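Long-range contacts in cell division control protein Cdc48 (Mycobacterium smegmatis, PDB 5E7P), which probably binds and hydrolyses ATP as a member of the AAA ATPase family, with two ATPase modules in tandem, each able to hold ADP: residues A[269-274]-A[389-394]; A[546-551]-A[575-580]; A[480-485]-A[536-541]; A[384-389]-A[571-576]. One frame throughout, in Å; residues are numbered along the deposited sequence.

Interaction 1: A[269-274]-A[389-394]. With ADP (adenosine-5'-diphosphate), chain C.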
loop_
_atom_site.group_PDB
_atom_site.type_symbol
_atom_site.label_atom_id
_atom_site.label_comp_id
_atom_site.label_asym_id
_atom_site.label_seq_id
_atom_site.Cartn_x
_atom_site.Cartn_y
_atom_site.Cartn_z
ATOM N N SER A 269 8.128 1.947 9.995
ATOM C CA SER A 269 6.961 1.953 9.120
ATOM C C SER A 269 7.325 2.095 7.644
ATOM O O SER A 269 8.496 2.205 7.288
ATOM C CB SER A 269 5.975 3.044 9.539
ATOM O OG SER A 269 6.599 4.314 9.581
ATOM N N GLY A 270 6.308 2.080 6.789
ATOM C CA GLY A 270 6.512 2.085 5.353
ATOM C C GLY A 270 5.576 1.100 4.679
ATOM O O GLY A 270 4.957 0.276 5.351
ATOM N N PRO A 271 5.478 1.172 3.342
ATOM C CA PRO A 271 4.545 0.377 2.533
ATOM C C PRO A 271 4.561 -1.117 2.863
ATOM O O PRO A 271 5.586 -1.658 3.277
ATOM C CB PRO A 271 5.049 0.603 1.106
ATOM C CG PRO A 271 5.702 1.937 1.157
ATOM C CD PRO A 271 6.354 2.007 2.503
ATOM N N ALA A 272 3.423 -1.773 2.673
ATOM C CA ALA A 272 3.302 -3.195 2.967
ATOM C C ALA A 272 4.219 -4.024 2.071
ATOM O O ALA A 272 4.206 -3.875 0.852
ATOM C CB ALA A 272 1.849 -3.646 2.817
ATOM N N GLY A 273 5.020 -4.889 2.684
ATOM C CA GLY A 273 5.903 -5.769 1.942
ATOM C C GLY A 273 7.117 -5.064 1.373
ATOM O O GLY A 273 7.811 -5.606 0.512
ATOM N N VAL A 274 7.375 -3.849 1.847
ATOM C CA VAL A 274 8.524 -3.094 1.368
ATOM C C VAL A 274 9.827 -3.680 1.919
ATOM O O VAL A 274 10.899 -3.477 1.349
ATOM C CB VAL A 274 8.416 -1.595 1.719
ATOM C CG1 VAL A 274 8.813 -1.354 3.166
ATOM C CG2 VAL A 274 9.279 -0.767 0.779
ATOM N N LEU A 389 10.257 3.784 5.939
ATOM C CA LEU A 389 10.875 3.237 4.733
ATOM C C LEU A 389 10.161 3.724 3.475
ATOM O O LEU A 389 9.027 4.203 3.535
ATOM C CB LEU A 389 10.893 1.706 4.778
ATOM C CG LEU A 389 12.169 1.059 5.327
ATOM C CD1 LEU A 389 12.579 1.689 6.645
ATOM C CD2 LEU A 389 11.992 -0.443 5.487
ATOM N N SER A 390 10.832 3.593 2.336
ATOM C CA SER A 390 10.311 4.106 1.077
ATOM C C SER A 390 10.192 3.025 0.002
ATOM O O SER A 390 10.903 2.022 0.039
ATOM C CB SER A 390 11.206 5.235 0.574
ATOM O OG SER A 390 10.847 5.614 -0.741
ATOM N N LEU A 391 9.283 3.237 -0.948
ATOM C CA LEU A 391 9.169 2.384 -2.128
ATOM C C LEU A 391 10.457 2.450 -2.933
ATOM O O LEU A 391 11.096 3.500 -3.003
ATOM C CB LEU A 391 8.013 2.835 -3.029
ATOM C CG LEU A 391 6.554 2.703 -2.584
ATOM C CD1 LEU A 391 5.658 3.479 -3.537
ATOM C CD2 LEU A 391 6.125 1.251 -2.524
ATOM N N PRO A 392 10.841 1.324 -3.552
ATOM C CA PRO A 392 12.017 1.309 -4.425
ATOM C C PRO A 392 11.741 2.028 -5.744
ATOM O O PRO A 392 10.706 1.782 -6.365
ATOM C CB PRO A 392 12.233 -0.186 -4.682
ATOM C CG PRO A 392 10.881 -0.800 -4.511
ATOM C CD PRO A 392 10.221 -0.007 -3.423
ATOM N N ASP A 393 12.648 2.906 -6.166
ATOM C CA ASP A 393 12.551 3.470 -7.509
ATOM C C ASP A 393 13.002 2.432 -8.533
ATOM O O ASP A 393 13.374 1.317 -8.160
ATOM C CB ASP A 393 13.345 4.777 -7.645
ATOM C CG ASP A 393 14.826 4.616 -7.328
ATOM O OD1 ASP A 393 15.337 3.476 -7.285
ATOM O OD2 ASP A 393 15.489 5.657 -7.133
ATOM N N ALA A 394 12.971 2.797 -9.812
ATOM C CA ALA A 394 13.330 1.870 -10.882
ATOM C C ALA A 394 14.718 1.252 -10.678
ATOM O O ALA A 394 14.913 0.058 -10.896
ATOM C CB ALA A 394 13.244 2.561 -12.237
HETATM P PB ADP C . 7.269 -5.766 5.510
HETATM O O1B ADP C . 5.785 -5.917 5.303
HETATM O O2B ADP C . 7.761 -6.286 6.834
HETATM O O3B ADP C . 7.824 -4.417 5.141
HETATM P PA ADP C . 8.891 -7.972 4.815
HETATM O O1A ADP C . 8.087 -9.075 5.454
HETATM O O2A ADP C . 10.073 -7.398 5.553
HETATM O O3A ADP C . 7.855 -6.800 4.425
HETATM O "O5'" ADP C . 9.348 -8.498 3.374
HETATM C "C5'" ADP C . 8.369 -8.585 2.347
HETATM C "C4'" ADP C . 8.524 -9.957 1.711
HETATM O "O4'" ADP C . 9.585 -9.911 0.761
HETATM C "C3'" ADP C . 8.883 -10.995 2.763
HETATM O "O3'" ADP C . 7.983 -12.106 2.679
HETATM C "C2'" ADP C . 10.292 -11.443 2.435
HETATM O "O2'" ADP C . 10.367 -12.871 2.449
HETATM C "C1'" ADP C . 10.565 -10.911 1.039
HETATM N N9 ADP C . 11.905 -10.288 0.941
HETATM C C8 ADP C . 12.263 -9.092 1.445
HETATM N N7 ADP C . 13.564 -8.819 1.164
HETATM C C5 ADP C . 14.052 -9.856 0.457
HETATM C C6 ADP C . 15.349 -10.223 -0.159
HETATM N N6 ADP C . 16.420 -9.399 -0.076
HETATM N N1 ADP C . 15.434 -11.409 -0.806
HETATM C C2 ADP C . 14.381 -12.242 -0.897
HETATM N N3 ADP C . 13.177 -11.970 -0.364
HETATM C C4 ADP C . 12.953 -10.819 0.314
#
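Val-274 crosses Leu-389 at a slant, its two methyls doing different work. Val-274 CG1 lies 4.0 Å from Leu-389 CB and 3.8 Å from O3B of the ADP. A chi1 of 80° places that methyl between the backbone N and the carbonyl carbon, leaving CG2 anti to the N; Val-274 CG2 points instead at the backbone, 3.3 Å from Ser-390 O. Branching at CB thus lets one small residue touch nucleotide and neighbouring loop together. Next to it the ring of Pro-271 runs obliquely over Leu-391, with Pro-271 CG 3.8 Å from Leu-391 CD2. A nearly straight backbone bond opens the contact, Leu-389 N to Ser-269 O at 2.7 Å (N-H...O 170°).

Residues 270-276 form the P-loop (Walker A motif), and Pro-271 to Val-274 make its type II turn. Glycine suits the third place of that turn, where Gly-273 has positive phi, and Gly-273 N donates to ADP O1B at 2.9 Å. Gly-270, whose backbone angles also call for glycine, lies close against Leu-389. Ser-390 OG turns away to bond Leu-545 N. The P-loop joins strand 265-269 to helix 276-283, whose Lys-276 and Met-279 cover Leu-389, while residues 389-394 lead from the sheet's outermost strand, 385-388, into helix 394-404.

Interaction 2: A[546-551]-A[575-580]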
loop_
_atom_site.group_PDB
_atom_site.type_symbol
_atom_site.label_atom_id
_atom_site.label_comp_id
_atom_site.label_asym_id
_atom_site.label_seq_id
_atom_site.Cartn_x
_atom_site.Cartn_y
_atom_site.Cartn_z
ATOM N N SER A 546 10.785 8.710 1.186
ATOM C CA SER A 546 9.807 8.255 2.166
ATOM C C SER A 546 8.663 9.261 2.289
ATOM O O SER A 546 8.890 10.465 2.400
ATOM C CB SER A 546 10.468 7.991 3.523
ATOM O OG SER A 546 11.139 9.140 4.008
ATOM N N VAL A 547 7.434 8.760 2.254
ATOM C CA VAL A 547 6.255 9.616 2.309
ATOM C C VAL A 547 5.573 9.528 3.669
ATOM O O VAL A 547 5.342 8.439 4.192
ATOM C CB VAL A 547 5.248 9.257 1.201
ATOM C CG1 VAL A 547 4.002 10.143 1.290
ATOM C CG2 VAL A 547 5.912 9.377 -0.167
ATOM N N HIS A 548 5.263 10.688 4.235
ATOM C CA HIS A 548 4.635 10.771 5.543
ATOM C C HIS A 548 3.440 11.710 5.435
ATOM O O HIS A 548 3.598 12.932 5.430
ATOM C CB HIS A 548 5.648 11.279 6.572
ATOM C CG HIS A 548 6.989 10.621 6.465
ATOM N ND1 HIS A 548 7.315 9.478 7.164
ATOM C CD2 HIS A 548 8.079 10.933 5.725
ATOM C CE1 HIS A 548 8.553 9.121 6.868
ATOM N NE2 HIS A 548 9.038 9.986 5.995
ATOM N N ALA A 549 2.247 11.130 5.339
ATOM C CA ALA A 549 1.051 11.889 4.991
ATOM C C ALA A 549 -0.066 11.762 6.016
ATOM O O ALA A 549 -0.312 10.681 6.548
ATOM C CB ALA A 549 0.548 11.458 3.629
ATOM N N VAL A 550 -0.743 12.875 6.285
ATOM C CA VAL A 550 -1.911 12.878 7.160
ATOM C C VAL A 550 -3.051 13.704 6.565
ATOM O O VAL A 550 -2.818 14.642 5.804
ATOM C CB VAL A 550 -1.586 13.422 8.574
ATOM C CG1 VAL A 550 -0.484 12.601 9.228
ATOM C CG2 VAL A 550 -1.210 14.898 8.518
ATOM N N LYS A 551 -4.283 13.331 6.900
ATOM C CA LYS A 551 -5.446 14.157 6.598
ATOM C C LYS A 551 -5.778 14.993 7.824
ATOM O O LYS A 551 -5.950 14.453 8.918
ATOM C CB LYS A 551 -6.652 13.297 6.224
ATOM C CG LYS A 551 -6.686 12.852 4.774
ATOM C CD LYS A 551 -8.082 12.388 4.367
ATOM C CE LYS A 551 -8.929 13.536 3.808
ATOM N NZ LYS A 551 -9.187 14.626 4.795
ATOM N N ARG A 575 12.082 13.664 9.477
ATOM C CA ARG A 575 13.478 14.064 9.627
ATOM C C ARG A 575 14.401 12.850 9.684
ATOM O O ARG A 575 15.472 12.846 9.078
ATOM C CB ARG A 575 13.667 14.933 10.876
ATOM C CG ARG A 575 13.291 16.395 10.682
ATOM C CD ARG A 575 13.668 17.246 11.893
ATOM N NE ARG A 575 12.565 17.385 12.842
ATOM C CZ ARG A 575 12.461 16.709 13.982
ATOM N NH1 ARG A 575 13.400 15.840 14.332
ATOM N NH2 ARG A 575 11.418 16.906 14.777
ATOM N N ASP A 576 13.974 11.818 10.409
ATOM C CA ASP A 576 14.785 10.618 10.597
ATOM C C ASP A 576 14.776 9.691 9.383
ATOM O O ASP A 576 15.599 8.782 9.289
ATOM C CB ASP A 576 14.328 9.848 11.842
ATOM C CG ASP A 576 14.608 10.600 13.134
ATOM O OD1 ASP A 576 15.454 11.520 13.124
ATOM O OD2 ASP A 576 13.989 10.266 14.165
ATOM N N SER A 577 13.851 9.924 8.458
ATOM C CA SER A 577 13.693 9.044 7.302
ATOM C C SER A 577 14.099 9.699 5.982
ATOM O O SER A 577 13.882 9.124 4.917
ATOM C CB SER A 577 12.247 8.552 7.200
ATOM O OG SER A 577 11.824 7.961 8.415
ATOM N N ALA A 578 14.685 10.892 6.063
ATOM C CA ALA A 578 15.090 11.664 4.884
ATOM C C ALA A 578 15.872 10.833 3.866
ATOM O O ALA A 578 16.677 9.986 4.251
ATOM C CB ALA A 578 15.901 12.872 5.312
ATOM N N PRO A 579 15.648 11.075 2.560
ATOM C CA PRO A 579 14.784 12.098 1.950
ATOM C C PRO A 579 13.288 11.843 2.143
ATOM O O PRO A 579 12.804 10.735 1.901
ATOM C CB PRO A 579 15.153 12.023 0.465
ATOM C CG PRO A 579 15.640 10.636 0.273
ATOM C CD PRO A 579 16.359 10.286 1.539
ATOM N N SER A 580 12.566 12.873 2.573
ATOM C CA SER A 580 11.173 12.705 2.973
ATOM C C SER A 580 10.247 13.770 2.404
ATOM O O SER A 580 10.616 14.940 2.292
ATOM C CB SER A 580 11.050 12.707 4.503
ATOM O OG SER A 580 11.810 11.665 5.092
#
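Ser-546 and His-548 reach side by side from one strand toward the turn that holds Ser-577 and Ser-580. With a chi1 of 57°, Ser-546 OG sits between its own N and carbonyl carbon, a rotamer that carries the hydroxyl close to two carbonyls at once: Ser-577 O at 2.9 Å and Pro-579 O at 3.1 Å. The same Ser-546 OG accepts from His-548 NE2 at 3.0 Å, the hydroxyl lying 24° out of the imidazole plane. That one N-H also leans weakly toward Ser-580, His-548 NE2 to Ser-580 OG being 3.4 Å, as a minor branch. The ring meets this turn by its edge, where Ser-577 CB also lies; a chi1 of -45° swings it toward residues 577-580 and brings NE2 near both serine hydroxyls. Leu-570 and Ala-574 of helix 563-576 pack on the histidine as well.

The two segments belong to a beta-alpha-beta crossover of the second AAA module: strand 546-551, outermost in the parallel sheet, passes through helices 552-558 and 563-576 to strand 580-585 beside it. Ser-546 and Ser-580 pair where those strands begin, helped by Ser-546 N donating to Pro-579 O at 2.9 Å. Pro-579 follows a cis peptide bond, in the short turn between helix and strand. Serine, small and able both to give and accept, suits this turn: Ser-580 OG bonds Ala-574 O in the last part of the helix, and Ser-577 OG bonds both Arg-573 O and Gly-388 N. Ser-580 CA makes a CA-H...O contact of 3.2 Å with Ser-546 O.

Interaction 3: A[480-485]-A[536-541]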
loop_
_atom_site.group_PDB
_atom_site.type_symbol
_atom_site.label_atom_id
_atom_site.label_comp_id
_atom_site.label_asym_id
_atom_site.label_seq_id
_atom_site.Cartn_x
_atom_site.Cartn_y
_atom_site.Cartn_z
ATOM N N GLY A 480 1.889 4.252 -3.868
ATOM C CA GLY A 480 2.239 3.418 -5.003
ATOM C C GLY A 480 1.047 2.984 -5.836
ATOM O O GLY A 480 1.214 2.458 -6.937
ATOM N N SER A 481 -0.157 3.201 -5.317
ATOM C CA SER A 481 -1.371 2.810 -6.027
ATOM C C SER A 481 -1.632 3.738 -7.207
ATOM O O SER A 481 -2.239 3.337 -8.198
ATOM C CB SER A 481 -2.579 2.801 -5.085
ATOM O OG SER A 481 -2.922 4.110 -4.670
ATOM N N VAL A 482 -1.166 4.976 -7.095
ATOM C CA VAL A 482 -1.331 5.955 -8.160
ATOM C C VAL A 482 0.019 6.397 -8.707
ATOM O O VAL A 482 0.914 6.749 -7.945
ATOM C CB VAL A 482 -2.083 7.199 -7.659
ATOM C CG1 VAL A 482 -2.252 8.203 -8.790
ATOM C CG2 VAL A 482 -3.431 6.805 -7.086
ATOM N N THR A 483 0.163 6.374 -10.028
ATOM C CA THR A 483 1.365 6.884 -10.677
ATOM C C THR A 483 0.999 8.036 -11.607
ATOM O O THR A 483 -0.175 8.233 -11.920
ATOM C CB THR A 483 2.079 5.790 -11.488
ATOM O OG1 THR A 483 1.375 5.563 -12.715
ATOM C CG2 THR A 483 2.149 4.495 -10.694
ATOM N N LEU A 484 2.000 8.793 -12.052
ATOM C CA LEU A 484 1.760 9.975 -12.884
ATOM C C LEU A 484 1.053 9.659 -14.199
ATOM O O LEU A 484 0.407 10.529 -14.783
ATOM C CB LEU A 484 3.065 10.729 -13.157
ATOM C CG LEU A 484 3.619 11.542 -11.986
ATOM C CD1 LEU A 484 4.944 12.185 -12.353
ATOM C CD2 LEU A 484 2.618 12.596 -11.543
ATOM N N ASP A 485 1.174 8.416 -14.659
ATOM C CA ASP A 485 0.519 7.986 -15.893
ATOM C C ASP A 485 -0.996 7.897 -15.718
ATOM O O ASP A 485 -1.753 8.137 -16.657
ATOM C CB ASP A 485 1.077 6.639 -16.363
ATOM N N VAL A 536 -0.573 14.574 -6.041
ATOM C CA VAL A 536 0.407 14.421 -4.970
ATOM C C VAL A 536 0.666 12.944 -4.698
ATOM O O VAL A 536 1.803 12.531 -4.478
ATOM C CB VAL A 536 -0.059 15.107 -3.670
ATOM C CG1 VAL A 536 0.900 14.811 -2.532
ATOM C CG2 VAL A 536 -0.169 16.597 -3.875
ATOM N N ARG A 537 -0.398 12.150 -4.724
ATOM C CA ARG A 537 -0.280 10.712 -4.516
ATOM C C ARG A 537 0.474 10.051 -5.662
ATOM O O ARG A 537 1.203 9.084 -5.458
ATOM C CB ARG A 537 -1.662 10.079 -4.348
ATOM C CG ARG A 537 -2.298 10.355 -2.994
ATOM C CD ARG A 537 -3.759 9.964 -2.989
ATOM N NE ARG A 537 -4.383 10.107 -1.676
ATOM C CZ ARG A 537 -5.692 10.017 -1.467
ATOM N NH1 ARG A 537 -6.189 10.152 -0.244
ATOM N NH2 ARG A 537 -6.508 9.790 -2.489
ATOM N N ALA A 538 0.294 10.576 -6.870
ATOM C CA ALA A 538 1.009 10.074 -8.036
ATOM C C ALA A 538 2.483 10.444 -7.928
ATOM O O ALA A 538 3.366 9.658 -8.272
ATOM C CB ALA A 538 0.411 10.648 -9.305
ATOM N N LEU A 539 2.731 11.656 -7.446
ATOM C CA LEU A 539 4.077 12.173 -7.248
ATOM C C LEU A 539 4.808 11.358 -6.189
ATOM O O LEU A 539 6.007 11.093 -6.301
ATOM C CB LEU A 539 3.994 13.629 -6.794
ATOM C CG LEU A 539 5.272 14.460 -6.825
ATOM C CD1 LEU A 539 5.587 14.880 -8.260
ATOM C CD2 LEU A 539 5.135 15.670 -5.912
ATOM N N ALA A 540 4.067 10.956 -5.163
ATOM C CA ALA A 540 4.639 10.267 -4.012
ATOM C C ALA A 540 4.901 8.787 -4.269
ATOM O O ALA A 540 5.190 8.044 -3.340
ATOM C CB ALA A 540 3.732 10.436 -2.800
ATOM N N SER A 541 4.795 8.356 -5.521
ATOM C CA SER A 541 5.027 6.957 -5.857
ATOM C C SER A 541 6.313 6.796 -6.643
ATOM O O SER A 541 6.591 5.724 -7.179
ATOM C CB SER A 541 3.862 6.403 -6.672
ATOM O OG SER A 541 2.643 6.562 -5.974
HETATM O O HOH W 1 0.141 6.431 -4.832
HETATM O O HOH W 2 4.814 8.177 -10.280
#
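The peptide plane between Thr-483 and Leu-484 carries the methyl of Ala-538 on one face, Ala-538 CB standing almost directly above Thr-483 C at 3.5 Å. At the edge of that peptide a water accepts weakly from Leu-484 N and donates to Ala-538 O. Ala-538 belongs to helix 534-539, which follows the P-loop of the second AAA module, and residues 480-485 are part of the loop preceding helix 491-506. A side chain as short as alanine's suits this face of the helix because the loop backbone lies right upon it. Two branched residues close in around the methyl: Val-482 CG1, anti to its own N (chi1 -180°), is 3.7 Å from Ala-538 CB, and Leu-484 CD2 is also 3.7 Å from Ala-538 CB. The guanidinium of Arg-537 leads off to a salt bridge with Glu-476.

Just past the helix, Ser-541 OG approaches Val-482 O to 2.6 Å. Ala-538 CA points its hydrogen at Val-482 O too, nearly in line (3.3 Å, 173°). A second water takes the N-H groups of Gly-480 and Val-482 and donates to Ser-541 OG at 2.8 Å.

Interaction 4: A[384-389]-A[571-576]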
loop_
_atom_site.group_PDB
_atom_site.type_symbol
_atom_site.label_atom_id
_atom_site.label_comp_id
_atom_site.label_asym_id
_atom_site.label_seq_id
_atom_site.Cartn_x
_atom_site.Cartn_y
_atom_site.Cartn_z
ATOM N N ASP A 384 10.360 5.590 21.427
ATOM C CA ASP A 384 10.631 7.018 21.518
ATOM C C ASP A 384 10.932 7.630 20.153
ATOM O O ASP A 384 10.897 8.849 19.990
ATOM C CB ASP A 384 11.798 7.277 22.473
ATOM C CG ASP A 384 13.117 6.760 21.932
ATOM O OD1 ASP A 384 13.408 5.555 22.098
ATOM O OD2 ASP A 384 13.866 7.564 21.336
ATOM N N ARG A 385 11.225 6.783 19.173
ATOM C CA ARG A 385 11.578 7.268 17.844
ATOM C C ARG A 385 11.037 6.371 16.733
ATOM O O ARG A 385 10.706 5.205 16.961
ATOM C CB ARG A 385 13.095 7.427 17.719
ATOM C CG ARG A 385 13.862 6.123 17.736
ATOM C CD ARG A 385 15.342 6.372 17.971
ATOM N NE ARG A 385 15.620 6.744 19.353
ATOM C CZ ARG A 385 16.778 7.240 19.776
ATOM N NH1 ARG A 385 17.771 7.436 18.919
ATOM N NH2 ARG A 385 16.941 7.545 21.056
ATOM N N GLU A 386 10.950 6.924 15.527
ATOM C CA GLU A 386 10.346 6.218 14.403
ATOM C C GLU A 386 11.192 6.290 13.137
ATOM O O GLU A 386 12.044 7.166 12.985
ATOM C CB GLU A 386 8.943 6.758 14.124
ATOM C CG GLU A 386 7.989 6.620 15.292
ATOM C CD GLU A 386 6.588 7.079 14.958
ATOM O OE1 GLU A 386 6.352 7.478 13.798
ATOM O OE2 GLU A 386 5.721 7.037 15.857
ATOM N N LEU A 387 10.937 5.361 12.224
ATOM C CA LEU A 387 11.717 5.248 11.005
ATOM C C LEU A 387 10.794 4.849 9.856
ATOM O O LEU A 387 10.127 3.814 9.916
ATOM C CB LEU A 387 12.815 4.204 11.202
ATOM C CG LEU A 387 14.172 4.443 10.549
ATOM C CD1 LEU A 387 14.611 5.883 10.741
ATOM C CD2 LEU A 387 15.190 3.499 11.151
ATOM N N GLY A 388 10.745 5.680 8.819
ATOM C CA GLY A 388 9.881 5.423 7.681
ATOM C C GLY A 388 10.637 4.949 6.455
ATOM O O GLY A 388 11.549 5.625 5.980
ATOM N N LEU A 389 10.257 3.784 5.939
ATOM C CA LEU A 389 10.875 3.237 4.733
ATOM C C LEU A 389 10.161 3.724 3.475
ATOM O O LEU A 389 9.027 4.203 3.535
ATOM C CB LEU A 389 10.893 1.706 4.778
ATOM C CG LEU A 389 12.169 1.059 5.327
ATOM C CD1 LEU A 389 12.579 1.689 6.645
ATOM C CD2 LEU A 389 11.992 -0.443 5.487
ATOM N N PHE A 571 6.696 14.785 12.001
ATOM C CA PHE A 571 7.869 15.487 11.501
ATOM C C PHE A 571 9.168 14.823 11.935
ATOM O O PHE A 571 10.118 14.753 11.156
ATOM C CB PHE A 571 7.838 16.961 11.908
ATOM C CG PHE A 571 6.898 17.790 11.078
ATOM C CD1 PHE A 571 5.558 17.890 11.418
ATOM C CD2 PHE A 571 7.351 18.450 9.945
ATOM C CE1 PHE A 571 4.687 18.644 10.646
ATOM C CE2 PHE A 571 6.488 19.205 9.171
ATOM C CZ PHE A 571 5.154 19.303 9.522
ATOM N N ALA A 572 9.201 14.326 13.170
ATOM C CA ALA A 572 10.376 13.618 13.672
ATOM C C ALA A 572 10.641 12.354 12.862
ATOM O O ALA A 572 11.795 11.992 12.634
ATOM C CB ALA A 572 10.224 13.279 15.154
ATOM N N ARG A 573 9.575 11.686 12.432
ATOM C CA ARG A 573 9.723 10.507 11.585
ATOM C C ARG A 573 10.233 10.908 10.204
ATOM O O ARG A 573 11.004 10.182 9.580
ATOM C CB ARG A 573 8.404 9.744 11.445
ATOM C CG ARG A 573 8.579 8.357 10.828
ATOM C CD ARG A 573 7.296 7.831 10.199
ATOM N NE ARG A 573 6.159 7.917 11.108
ATOM C CZ ARG A 573 5.128 8.740 10.940
ATOM N NH1 ARG A 573 5.083 9.543 9.888
ATOM N NH2 ARG A 573 4.139 8.752 11.824
ATOM N N ALA A 574 9.794 12.069 9.733
ATOM C CA ALA A 574 10.198 12.560 8.424
ATOM C C ALA A 574 11.670 12.955 8.431
ATOM O O ALA A 574 12.416 12.618 7.511
ATOM C CB ALA A 574 9.326 13.738 8.007
ATOM N N ARG A 575 12.082 13.664 9.477
ATOM C CA ARG A 575 13.478 14.064 9.627
ATOM C C ARG A 575 14.401 12.850 9.684
ATOM O O ARG A 575 15.472 12.846 9.078
ATOM C CB ARG A 575 13.667 14.933 10.876
ATOM C CG ARG A 575 13.291 16.395 10.682
ATOM C CD ARG A 575 13.668 17.246 11.893
ATOM N NE ARG A 575 12.565 17.385 12.842
ATOM C CZ ARG A 575 12.461 16.709 13.982
ATOM N NH1 ARG A 575 13.400 15.840 14.332
ATOM N NH2 ARG A 575 11.418 16.906 14.777
ATOM N N ASP A 576 13.974 11.818 10.409
ATOM C CA ASP A 576 14.785 10.618 10.597
ATOM C C ASP A 576 14.776 9.691 9.383
ATOM O O ASP A 576 15.599 8.782 9.289
ATOM C CB ASP A 576 14.328 9.848 11.842
ATOM C CG ASP A 576 14.608 10.600 13.134
ATOM O OD1 ASP A 576 15.454 11.520 13.124
ATOM O OD2 ASP A 576 13.989 10.266 14.165
HETATM O O HOH W 3 11.268 9.689 15.399
#
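Glu-386 OE1 is held by two nitrogens of Arg-573, NE at 2.7 Å and, more weakly, NH2 at 3.2 Å, in a salt bridge that ties the two AAA modules together. Glu-386 stands on strand 385-388, outermost in the first module's sheet, and Arg-573 on helix 563-576 of the second, the strand and helix segments crossing at -56°. The oxygen presents itself to NE almost end-on and lies near the guanidinium's edge, though tilted from its plane; carboxylate and guanidinium planes differ by 24°. Arginine reaches this place by bending: beyond an extended start, a chi3 of -51° folds the chain so that NE faces the acid. Its methylenes pack on the glutamate as well, Arg-573 CG lying 3.7 Å from Glu-386 CB.

Glu-569 supplies another carboxylate nearby, close to Glu-386 OE2 and in a long, weak ion pair with Arg-573 NH2, so the arginine probably offsets some of the repulsion between two acids. Gly-388, having no side chain, probably eases the approach of the arginine's aliphatic part to the strand, with Gly-388 N 4.0 Å from Arg-573 CG. On another side of the strand, Leu-387 CD1 comes to 3.4 Å from Asp-576 O, while Leu-241 and Trp-244 of helix 237-249 pack on the same leucine. Arg-385 also meets Trp-244, by a cation-pi interaction. Asp-576 CB rests 3.7 Å from Glu-386 O, and a water bridges the polar groups beside it, accepting from Glu-386 N at 2.8 Å and donating to Asp-576 OD2 at 3.0 Å.

In the fold
Interactions 1 and 4 share Leu-389 and follow one chain from the edge of the first module's sheet to the loop packed against its P-loop; Ser-269 OG lies 3.6 Å from Arg-573 CD. Interactions 2 and 4, centres about 7 Å apart, use the same helix, 563-576, from the second module, and His-548 ND1 is 3.5 Å from Arg-573 CD. Interaction 3 touches interaction 1 through Leu-391 CD1, 3.7 Å from Gly-480 CA, and interaction 2 through Val-547 CG2, 3.5 Å from Ala-540 O. Interaction 1 alone touches the first ADP; Ser-546's side chain is about 13 Å from that same ADP (nearest atoms). Interaction 3 adjoins the second nucleotide site through neighbouring Thr-533 and Phe-534.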